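Local coordinates for succinoglycan biosynthesis protein (Bacillus cereus ATCC 14579, PDB 3B55) that binds a calcium ion and belongs to the erythromycin esterase family, although its substrate and reaction remain unestablished, at residues G308-T313 / K425-L430; T341-G346 / S370-F375; N399-I404 / T418-L423. The protein carries 1 engineered substitution. All coordinates share one frame; numbering follows the deposited sequence.

In the fold
The three contacts gather on one side of the chain's centre. Contact 1 lies closest to the metal site: the side chain of Val310 is about 10 Å from the bound calcium ion, which His85 and Glu113 hold. Its second segment runs through helix 423-426 into strand 429-433, the neighbour of strand 336-344 in the main mixed sheet, and contact 2 lies at the end of that strand. Centres of contacts 1 and 2 are 15 Å apart, with Leu430 packed on Phe375 and Ser342. Contact 3, centred 11 Å from contact 1 and 12 Å from contact 2, leads by Ser422 into helix 423-426 and meets helix 371-376 through Tyr371.

Contact 1. Residues G308-T313 / K425-L430; sequences GHVSKT and KAFDIL
Lys312 lies along the end of the helix that closes at Ala426, and its backbone starts the contact: Lys312 N gives a nearly straight hydrogen bond (168°) to Ala426 O, 2.8 Å away, on a lone pair in the carbonyl plane. From there the side chain runs beside the same helix end. Its CB rests 3.4 Å from Lys425 O, CG is 3.7 Å from Ala426 O, and CD is still 4.1 Å from Lys425 O. The Lys312 and Asp428 side chains cross at about a right angle, and a bend at the end of the lysine (chi4 -75°) turns NZ to within 3.3 Å of Asp428 OD2, a salt bridge whose exact geometry is doubtful. A long, flexible lysine suits this path, since its methylenes cover backbone while NZ is hydrogen-bonded to Tyr336 O, with Asp428 as a second, less certain partner; Asp428 OD2 also accepts from Ser338 N.

Around this spine the packing is close. Ala426, having only a methyl group, lets Thr313 OG1 approach its CB to 3.2 Å. Ser311 CB sits 3.8 Å from Phe427 CZ, while Val310 CG2 meets the same ring at its edge. Ser311 OG donates to Thr313 O, keeping the turn folded on itself. Phe427 leaves helical geometry, and its ring comes back to touch the first segment.

The contact thus joins the turn after helix 307-310 to the exit of helix 423-426, with strand 336-344 contributing Ser338 beside Lys312 and Phe427, and with Ile421 of strand 418-421 against Thr313 and Ala426.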
loop_
_atom_site.group_PDB
_atom_site.type_symbol
_atom_site.label_atom_id
_atom_site.label_comp_id
_atom_site.label_asym_id
_atom_site.label_seq_id
_atom_site.Cartn_x
_atom_site.Cartn_y
_atom_site.Cartn_z
ATOM N N GLY A 308 3.205 1.972 7.985
ATOM C CA GLY A 308 2.497 1.097 8.899
ATOM C C GLY A 308 1.849 -0.134 8.287
ATOM O O GLY A 308 1.555 -1.095 9.006
ATOM N N HIS A 309 1.623 -0.122 6.976
ATOM C CA HIS A 309 0.998 -1.266 6.329
ATOM C C HIS A 309 1.977 -2.217 5.635
ATOM O O HIS A 309 1.582 -3.303 5.207
ATOM C CB HIS A 309 -0.076 -0.796 5.337
ATOM C CG HIS A 309 -1.248 -0.123 5.987
ATOM N ND1 HIS A 309 -2.030 -0.742 6.937
ATOM C CD2 HIS A 309 -1.776 1.114 5.813
ATOM C CE1 HIS A 309 -2.991 0.081 7.320
ATOM N NE2 HIS A 309 -2.860 1.214 6.652
ATOM N N VAL A 310 3.243 -1.817 5.524
ATOM C CA VAL A 310 4.254 -2.674 4.900
ATOM C C VAL A 310 5.365 -3.087 5.862
ATOM O O VAL A 310 6.191 -3.938 5.521
ATOM C CB VAL A 310 4.925 -2.012 3.653
ATOM C CG1 VAL A 310 3.892 -1.769 2.563
ATOM C CG2 VAL A 310 5.606 -0.712 4.045
ATOM N N SER A 311 5.400 -2.489 7.051
ATOM C CA SER A 311 6.430 -2.833 8.025
ATOM C C SER A 311 6.223 -4.275 8.462
ATOM O O SER A 311 5.105 -4.785 8.422
ATOM C CB SER A 311 6.376 -1.893 9.234
ATOM O OG SER A 311 5.069 -1.792 9.772
ATOM N N LYS A 312 7.300 -4.944 8.863
ATOM C CA LYS A 312 7.183 -6.339 9.275
ATOM C C LYS A 312 6.707 -6.468 10.712
ATOM O O LYS A 312 6.445 -7.573 11.187
ATOM C CB LYS A 312 8.513 -7.068 9.085
ATOM C CG LYS A 312 8.956 -7.197 7.627
ATOM C CD LYS A 312 10.306 -7.914 7.542
ATOM C CE LYS A 312 10.883 -7.915 6.138
ATOM N NZ LYS A 312 10.215 -8.859 5.205
ATOM N N THR A 313 6.609 -5.338 11.405
ATOM C CA THR A 313 6.126 -5.327 12.777
ATOM C C THR A 313 5.013 -4.298 12.813
ATOM O O THR A 313 4.914 -3.461 11.915
ATOM C CB THR A 313 7.222 -4.937 13.783
ATOM O OG1 THR A 313 7.748 -3.647 13.446
ATOM C CG2 THR A 313 8.343 -5.964 13.768
ATOM N N LYS A 425 13.618 -4.456 12.989
ATOM C CA LYS A 425 12.648 -5.537 12.845
ATOM C C LYS A 425 11.539 -5.176 11.859
ATOM O O LYS A 425 11.023 -6.038 11.155
ATOM C CB LYS A 425 12.044 -5.891 14.202
ATOM C CG LYS A 425 13.086 -6.348 15.219
ATOM C CD LYS A 425 12.454 -6.871 16.507
ATOM C CE LYS A 425 13.535 -7.177 17.538
ATOM N NZ LYS A 425 13.048 -8.005 18.682
ATOM N N ALA A 426 11.186 -3.899 11.805
ATOM C CA ALA A 426 10.134 -3.439 10.912
ATOM C C ALA A 426 10.554 -3.389 9.442
ATOM O O ALA A 426 9.765 -3.738 8.560
ATOM C CB ALA A 426 9.655 -2.069 11.351
ATOM N N PHE A 427 11.791 -2.971 9.178
ATOM C CA PHE A 427 12.263 -2.858 7.801
ATOM C C PHE A 427 13.629 -3.462 7.506
ATOM O O PHE A 427 14.533 -3.457 8.347
ATOM C CB PHE A 427 12.322 -1.389 7.383
ATOM C CG PHE A 427 11.029 -0.648 7.542
ATOM C CD1 PHE A 427 9.960 -0.889 6.682
ATOM C CD2 PHE A 427 10.882 0.307 8.547
ATOM C CE1 PHE A 427 8.754 -0.182 6.817
ATOM C CE2 PHE A 427 9.683 1.021 8.692
ATOM C CZ PHE A 427 8.616 0.775 7.825
ATOM N N ASP A 428 13.774 -3.959 6.282
ATOM C CA ASP A 428 15.029 -4.537 5.818
ATOM C C ASP A 428 15.859 -3.390 5.232
ATOM O O ASP A 428 17.080 -3.379 5.326
ATOM C CB ASP A 428 14.777 -5.573 4.710
ATOM C CG ASP A 428 13.884 -6.717 5.160
ATOM O OD1 ASP A 428 14.203 -7.358 6.191
ATOM O OD2 ASP A 428 12.865 -6.978 4.482
ATOM N N ILE A 429 15.182 -2.416 4.632
ATOM C CA ILE A 429 15.875 -1.292 4.006
ATOM C C ILE A 429 15.230 0.041 4.351
ATOM O O ILE A 429 14.009 0.183 4.263
ATOM C CB ILE A 429 15.878 -1.471 2.475
ATOM C CG1 ILE A 429 16.549 -2.808 2.129
ATOM C CG2 ILE A 429 16.608 -0.294 1.792
ATOM C CD1 ILE A 429 16.354 -3.248 0.690
ATOM N N LEU A 430 16.050 1.018 4.743
ATOM C CA LEU A 430 15.531 2.339 5.078
ATOM C C LEU A 430 16.039 3.436 4.145
ATOM O O LEU A 430 17.228 3.519 3.843
ATOM C CB LEU A 430 15.885 2.738 6.514
ATOM C CG LEU A 430 15.237 4.092 6.867
ATOM C CD1 LEU A 430 13.976 3.870 7.698
ATOM C CD2 LEU A 430 16.214 4.968 7.618
#

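Contact 2. Residues T341-G346 / S370-F375; sequences TSVYEG and SYNYIF
Tyr344 and Asn372 meet where the end of strand 336-344 passes the first turn of helix 371-376. The strand and helix axes cross at 78° and come within 7.3 Å, so few residues touch and the way each side chain is turned decides what it reaches. Tyr344 has its ring carried away from its own backbone N (chi1 180°), and this swings the ring out to the helix. There the ring lies obliquely to the helix backbone: CD1 is 3.3 Å from Asn372 O, and CE1 is 3.8 Å from Tyr373 CA. Further out, its OH comes within 4.2 Å of Tyr373 CD1, again obliquely to that ring, so that the outer end of Tyr344 meets the inner part of Tyr373, next to its CB, and the rings do not stack. Glu345 CG covers one face of the Tyr344 ring, 3.3 Å above its plane and offset toward the rim.

The end of the Asn372 side chain approaches the strand. It runs alongside Val343, both side chains pointing the same way, and its CB lies 3.7 Å from Val343 O. Ser342 extends toward the helix near the Asn372 amide, and a small serine fits between the strand and the first helical turn. Beyond the pair, Asn372 touches Ile404 and Phe405 of strand 402-405. Ser370 begins the helix as its N-cap, with OG accepting a weak bond from Tyr373 N at 3.3 Å.

The chemistry is therefore mixed. A broad tyrosine ring lies against peptide groups of a helix, and the amide of Asn372 brings a polar group into a buried place beside a strand carbonyl. No clear hydrogen bond crosses the contact; the orientation of the amide near Val343 O is uncertain, so a bond there is possible but undecided.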
loop_
_atom_site.group_PDB
_atom_site.type_symbol
_atom_site.label_atom_id
_atom_site.label_comp_id
_atom_site.label_asym_id
_atom_site.label_seq_id
_atom_site.Cartn_x
_atom_site.Cartn_y
_atom_site.Cartn_z
ATOM N N THR A 341 10.414 4.447 4.374
ATOM C CA THR A 341 10.995 5.780 4.209
ATOM C C THR A 341 10.927 6.488 5.548
ATOM O O THR A 341 10.071 6.172 6.378
ATOM C CB THR A 341 10.239 6.629 3.152
ATOM O OG1 THR A 341 8.822 6.485 3.324
ATOM C CG2 THR A 341 10.638 6.199 1.745
ATOM N N SER A 342 11.840 7.426 5.771
ATOM C CA SER A 342 11.856 8.156 7.024
ATOM C C SER A 342 12.205 9.617 6.774
ATOM O O SER A 342 12.898 9.954 5.814
ATOM C CB SER A 342 12.850 7.515 7.991
ATOM O OG SER A 342 12.620 7.960 9.318
ATOM N N VAL A 343 11.727 10.483 7.653
ATOM C CA VAL A 343 11.950 11.905 7.491
ATOM C C VAL A 343 12.670 12.530 8.676
ATOM O O VAL A 343 13.032 11.842 9.630
ATOM C CB VAL A 343 10.606 12.612 7.284
ATOM C CG1 VAL A 343 9.976 12.152 5.974
ATOM C CG2 VAL A 343 9.676 12.297 8.450
ATOM N N TYR A 344 12.861 13.844 8.604
ATOM C CA TYR A 344 13.531 14.589 9.658
ATOM C C TYR A 344 12.946 15.995 9.828
ATOM O O TYR A 344 12.305 16.290 10.835
ATOM C CB TYR A 344 15.031 14.664 9.360
ATOM C CG TYR A 344 15.825 15.421 10.397
ATOM C CD1 TYR A 344 15.679 15.140 11.756
ATOM C CD2 TYR A 344 16.717 16.426 10.023
ATOM C CE1 TYR A 344 16.396 15.843 12.717
ATOM C CE2 TYR A 344 17.444 17.136 10.978
ATOM C CZ TYR A 344 17.279 16.839 12.321
ATOM O OH TYR A 344 17.995 17.537 13.265
ATOM N N GLU A 345 13.156 16.862 8.844
ATOM C CA GLU A 345 12.630 18.219 8.926
ATOM C C GLU A 345 11.763 18.547 7.717
ATOM O O GLU A 345 11.862 17.897 6.670
ATOM C CB GLU A 345 13.772 19.239 9.021
ATOM C CG GLU A 345 14.679 19.076 10.237
ATOM C CD GLU A 345 15.798 20.114 10.284
ATOM O OE1 GLU A 345 16.440 20.342 9.236
ATOM O OE2 GLU A 345 16.041 20.687 11.369
ATOM N N GLY A 346 10.901 19.551 7.869
ATOM C CA GLY A 346 10.040 19.943 6.768
ATOM C C GLY A 346 8.561 20.019 7.094
ATOM O O GLY A 346 8.159 19.916 8.253
ATOM N N SER A 370 15.000 9.491 19.110
ATOM C CA SER A 370 14.167 9.006 18.026
ATOM C C SER A 370 14.998 8.688 16.789
ATOM O O SER A 370 16.070 9.267 16.575
ATOM C CB SER A 370 13.087 10.036 17.681
ATOM O OG SER A 370 13.614 11.178 17.030
ATOM N N TYR A 371 14.507 7.743 15.994
ATOM C CA TYR A 371 15.161 7.350 14.759
ATOM C C TYR A 371 15.269 8.536 13.809
ATOM O O TYR A 371 16.235 8.643 13.050
ATOM C CB TYR A 371 14.365 6.233 14.089
ATOM C CG TYR A 371 14.445 4.910 14.813
ATOM C CD1 TYR A 371 15.629 4.174 14.822
ATOM C CD2 TYR A 371 13.330 4.372 15.456
ATOM C CE1 TYR A 371 15.697 2.934 15.436
ATOM C CE2 TYR A 371 13.390 3.142 16.081
ATOM C CZ TYR A 371 14.574 2.422 16.063
ATOM O OH TYR A 371 14.620 1.169 16.633
ATOM N N ASN A 372 14.275 9.420 13.852
ATOM C CA ASN A 372 14.239 10.610 12.997
ATOM C C ASN A 372 15.440 11.523 13.255
ATOM O O ASN A 372 16.169 11.899 12.330
ATOM C CB ASN A 372 12.942 11.380 13.251
ATOM C CG ASN A 372 11.714 10.596 12.834
ATOM O OD1 ASN A 372 11.315 10.622 11.672
ATOM N ND2 ASN A 372 11.118 9.877 13.780
ATOM N N TYR A 373 15.641 11.876 14.517
ATOM C CA TYR A 373 16.752 12.741 14.898
ATOM C C TYR A 373 18.083 12.089 14.539
ATOM O O TYR A 373 18.947 12.708 13.918
ATOM C CB TYR A 373 16.735 12.992 16.406
ATOM C CG TYR A 373 17.837 13.914 16.875
ATOM C CD1 TYR A 373 17.665 15.298 16.851
ATOM C CD2 TYR A 373 19.067 13.409 17.312
ATOM C CE1 TYR A 373 18.680 16.158 17.240
ATOM C CE2 TYR A 373 20.098 14.266 17.711
ATOM C CZ TYR A 373 19.892 15.644 17.667
ATOM O OH TYR A 373 20.891 16.515 18.027
ATOM N N ILE A 374 18.243 10.838 14.958
ATOM C CA ILE A 374 19.466 10.098 14.718
ATOM C C ILE A 374 19.808 9.964 13.234
ATOM O O ILE A 374 20.924 10.299 12.830
ATOM C CB ILE A 374 19.388 8.741 15.434
ATOM C CG1 ILE A 374 19.381 9.001 16.950
ATOM C CG2 ILE A 374 20.560 7.855 15.035
ATOM C CD1 ILE A 374 19.137 7.780 17.819
ATOM N N PHE A 375 18.869 9.484 12.420
ATOM C CA PHE A 375 19.123 9.376 10.982
ATOM C C PHE A 375 19.218 10.793 10.406
ATOM O O PHE A 375 19.859 11.021 9.380
ATOM C CB PHE A 375 17.989 8.610 10.286
ATOM C CG PHE A 375 18.181 7.117 10.274
ATOM C CD1 PHE A 375 18.819 6.494 9.210
ATOM C CD2 PHE A 375 17.750 6.338 11.346
ATOM C CE1 PHE A 375 19.027 5.116 9.210
ATOM C CE2 PHE A 375 17.951 4.968 11.358
ATOM C CZ PHE A 375 18.593 4.353 10.286
#

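Contact 3. Residues N399-I404 / T418-L423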
loop_
_atom_site.group_PDB
_atom_site.type_symbol
_atom_site.label_atom_id
_atom_site.label_comp_id
_atom_site.label_asym_id
_atom_site.label_seq_id
_atom_site.Cartn_x
_atom_site.Cartn_y
_atom_site.Cartn_z
ATOM N N ASN A 399 17.456 -2.960 17.018
ATOM C CA ASN A 399 16.543 -4.001 17.478
ATOM C C ASN A 399 15.839 -3.667 18.780
ATOM O O ASN A 399 15.205 -4.519 19.394
ATOM C CB ASN A 399 17.274 -5.341 17.605
ATOM C CG ASN A 399 17.295 -6.112 16.298
ATOM O OD1 ASN A 399 18.002 -5.746 15.352
ATOM N ND2 ASN A 399 16.504 -7.181 16.234
ATOM N N GLU A 400 15.955 -2.416 19.197
ATOM C CA GLU A 400 15.308 -1.957 20.409
ATOM C C GLU A 400 14.199 -0.994 20.017
ATOM O O GLU A 400 14.241 -0.401 18.940
ATOM C CB GLU A 400 16.315 -1.250 21.308
ATOM C CG GLU A 400 17.289 -2.176 22.002
ATOM C CD GLU A 400 18.420 -1.420 22.658
ATOM O OE1 GLU A 400 18.370 -0.171 22.661
ATOM O OE2 GLU A 400 19.354 -2.071 23.174
ATOM N N GLN A 401 13.206 -0.847 20.887
ATOM C CA GLN A 401 12.092 0.055 20.628
ATOM C C GLN A 401 12.475 1.514 20.876
ATOM O O GLN A 401 12.932 1.863 21.959
ATOM C CB GLN A 401 10.909 -0.312 21.519
ATOM C CG GLN A 401 10.176 -1.575 21.101
ATOM C CD GLN A 401 8.728 -1.298 20.753
ATOM O OE1 GLN A 401 8.327 -1.386 19.593
ATOM N NE2 GLN A 401 7.937 -0.947 21.761
ATOM N N HIS A 402 12.278 2.355 19.863
ATOM C CA HIS A 402 12.585 3.778 19.958
ATOM C C HIS A 402 11.484 4.557 19.240
ATOM O O HIS A 402 10.818 4.033 18.357
ATOM C CB HIS A 402 13.950 4.077 19.330
ATOM C CG HIS A 402 15.096 3.438 20.051
ATOM N ND1 HIS A 402 15.502 3.838 21.305
ATOM C CD2 HIS A 402 15.895 2.397 19.710
ATOM C CE1 HIS A 402 16.498 3.071 21.709
ATOM N NE2 HIS A 402 16.755 2.187 20.760
ATOM N N PRO A 403 11.272 5.820 19.623
ATOM C CA PRO A 403 10.239 6.659 19.013
ATOM C C PRO A 403 10.502 6.992 17.549
ATOM O O PRO A 403 11.651 7.172 17.128
ATOM C CB PRO A 403 10.255 7.911 19.881
ATOM C CG PRO A 403 10.772 7.407 21.211
ATOM C CD PRO A 403 11.885 6.506 20.773
ATOM N N ILE A 404 9.429 7.073 16.777
ATOM C CA ILE A 404 9.533 7.414 15.370
ATOM C C ILE A 404 8.260 8.104 14.940
ATOM O O ILE A 404 7.173 7.774 15.411
ATOM C CB ILE A 404 9.731 6.177 14.474
ATOM C CG1 ILE A 404 9.988 6.632 13.026
ATOM C CG2 ILE A 404 8.489 5.282 14.536
ATOM C CD1 ILE A 404 10.531 5.550 12.095
ATOM N N THR A 418 3.899 10.253 17.303
ATOM C CA THR A 418 5.034 9.336 17.241
ATOM C C THR A 418 4.598 8.010 17.856
ATOM O O THR A 418 3.617 7.950 18.604
ATOM C CB THR A 418 6.273 9.851 18.027
ATOM O OG1 THR A 418 6.051 9.706 19.437
ATOM C CG2 THR A 418 6.543 11.315 17.702
ATOM N N VAL A 419 5.325 6.949 17.529
ATOM C CA VAL A 419 5.036 5.622 18.059
ATOM C C VAL A 419 6.373 4.918 18.272
ATOM O O VAL A 419 7.369 5.291 17.659
ATOM C CB VAL A 419 4.182 4.774 17.072
ATOM C CG1 VAL A 419 2.820 5.416 16.872
ATOM C CG2 VAL A 419 4.906 4.631 15.738
ATOM N N ASP A 420 6.401 3.926 19.155
ATOM C CA ASP A 420 7.628 3.175 19.405
ATOM C C ASP A 420 7.743 2.077 18.371
ATOM O O ASP A 420 6.741 1.524 17.928
ATOM C CB ASP A 420 7.618 2.555 20.799
ATOM C CG ASP A 420 8.152 3.498 21.862
ATOM O OD1 ASP A 420 8.170 3.093 23.047
ATOM O OD2 ASP A 420 8.556 4.632 21.511
ATOM N N ILE A 421 8.965 1.749 17.979
ATOM C CA ILE A 421 9.157 0.721 16.969
ATOM C C ILE A 421 10.604 0.277 16.967
ATOM O O ILE A 421 11.481 1.026 17.390
ATOM C CB ILE A 421 8.805 1.275 15.549
ATOM C CG1 ILE A 421 8.775 0.140 14.521
ATOM C CG2 ILE A 421 9.861 2.303 15.101
ATOM C CD1 ILE A 421 8.463 0.619 13.121
ATOM N N SER A 422 10.839 -0.944 16.496
ATOM C CA SER A 422 12.184 -1.502 16.374
ATOM C C SER A 422 12.450 -1.421 14.873
ATOM O O SER A 422 11.963 -2.246 14.091
ATOM C CB SER A 422 12.204 -2.954 16.831
ATOM O OG SER A 422 11.785 -3.030 18.175
ATOM N N LEU A 423 13.203 -0.407 14.468
ATOM C CA LEU A 423 13.483 -0.197 13.058
ATOM C C LEU A 423 14.061 -1.408 12.350
ATOM O O LEU A 423 13.643 -1.729 11.238
ATOM C CB LEU A 423 14.411 1.004 12.880
ATOM C CG LEU A 423 14.313 1.677 11.509
ATOM C CD1 LEU A 423 12.886 2.180 11.285
ATOM C CD2 LEU A 423 15.301 2.825 11.444
#
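A two-stranded antiparallel sheet, strands 402-405 and 418-421 linked in hairpin fashion, forms this contact. Two hydrogen-bonded pairs hold it: His402 N to Ile421 O (2.9 Å) with Ile421 N to His402 O (3.0 Å), and Ile404 N to Val419 O (2.9 Å) with Val419 N to Ile404 O (2.9 Å). Between them Pro403 faces Asp420 as a non-hydrogen-bonded pair, a place that suits a residue without an N-H. Pro403 CG lies 3.6 Å from Asp420 OD2, the two side chains alongside each other. On the other face are His402, Ile404, Val419 and Ile421. Ile404 CG2, set between its N and carbonyl carbon, presses on Ile421 CG2 at 3.3 Å, tighter than normal, and touches Val419 CG2 at 3.8 Å, while the Ile404 and Leu423 side chains cross at about a right angle, CD1 to CD1 4.2 Å. Ile404 and Ile421 are buried, where branched aliphatic side chains fit. Gln401 crosses Asp420 at about a right angle, its NE2 near Asp420 CB and its amide plane 83° from the carboxylate.

Tyr371 of helix 371-376 packs edge-to-face on His402, and its hydroxyl bonds with Ile421 O and Leu423 N. Strand 418-421 then leads through Ser422 into helix 423-426.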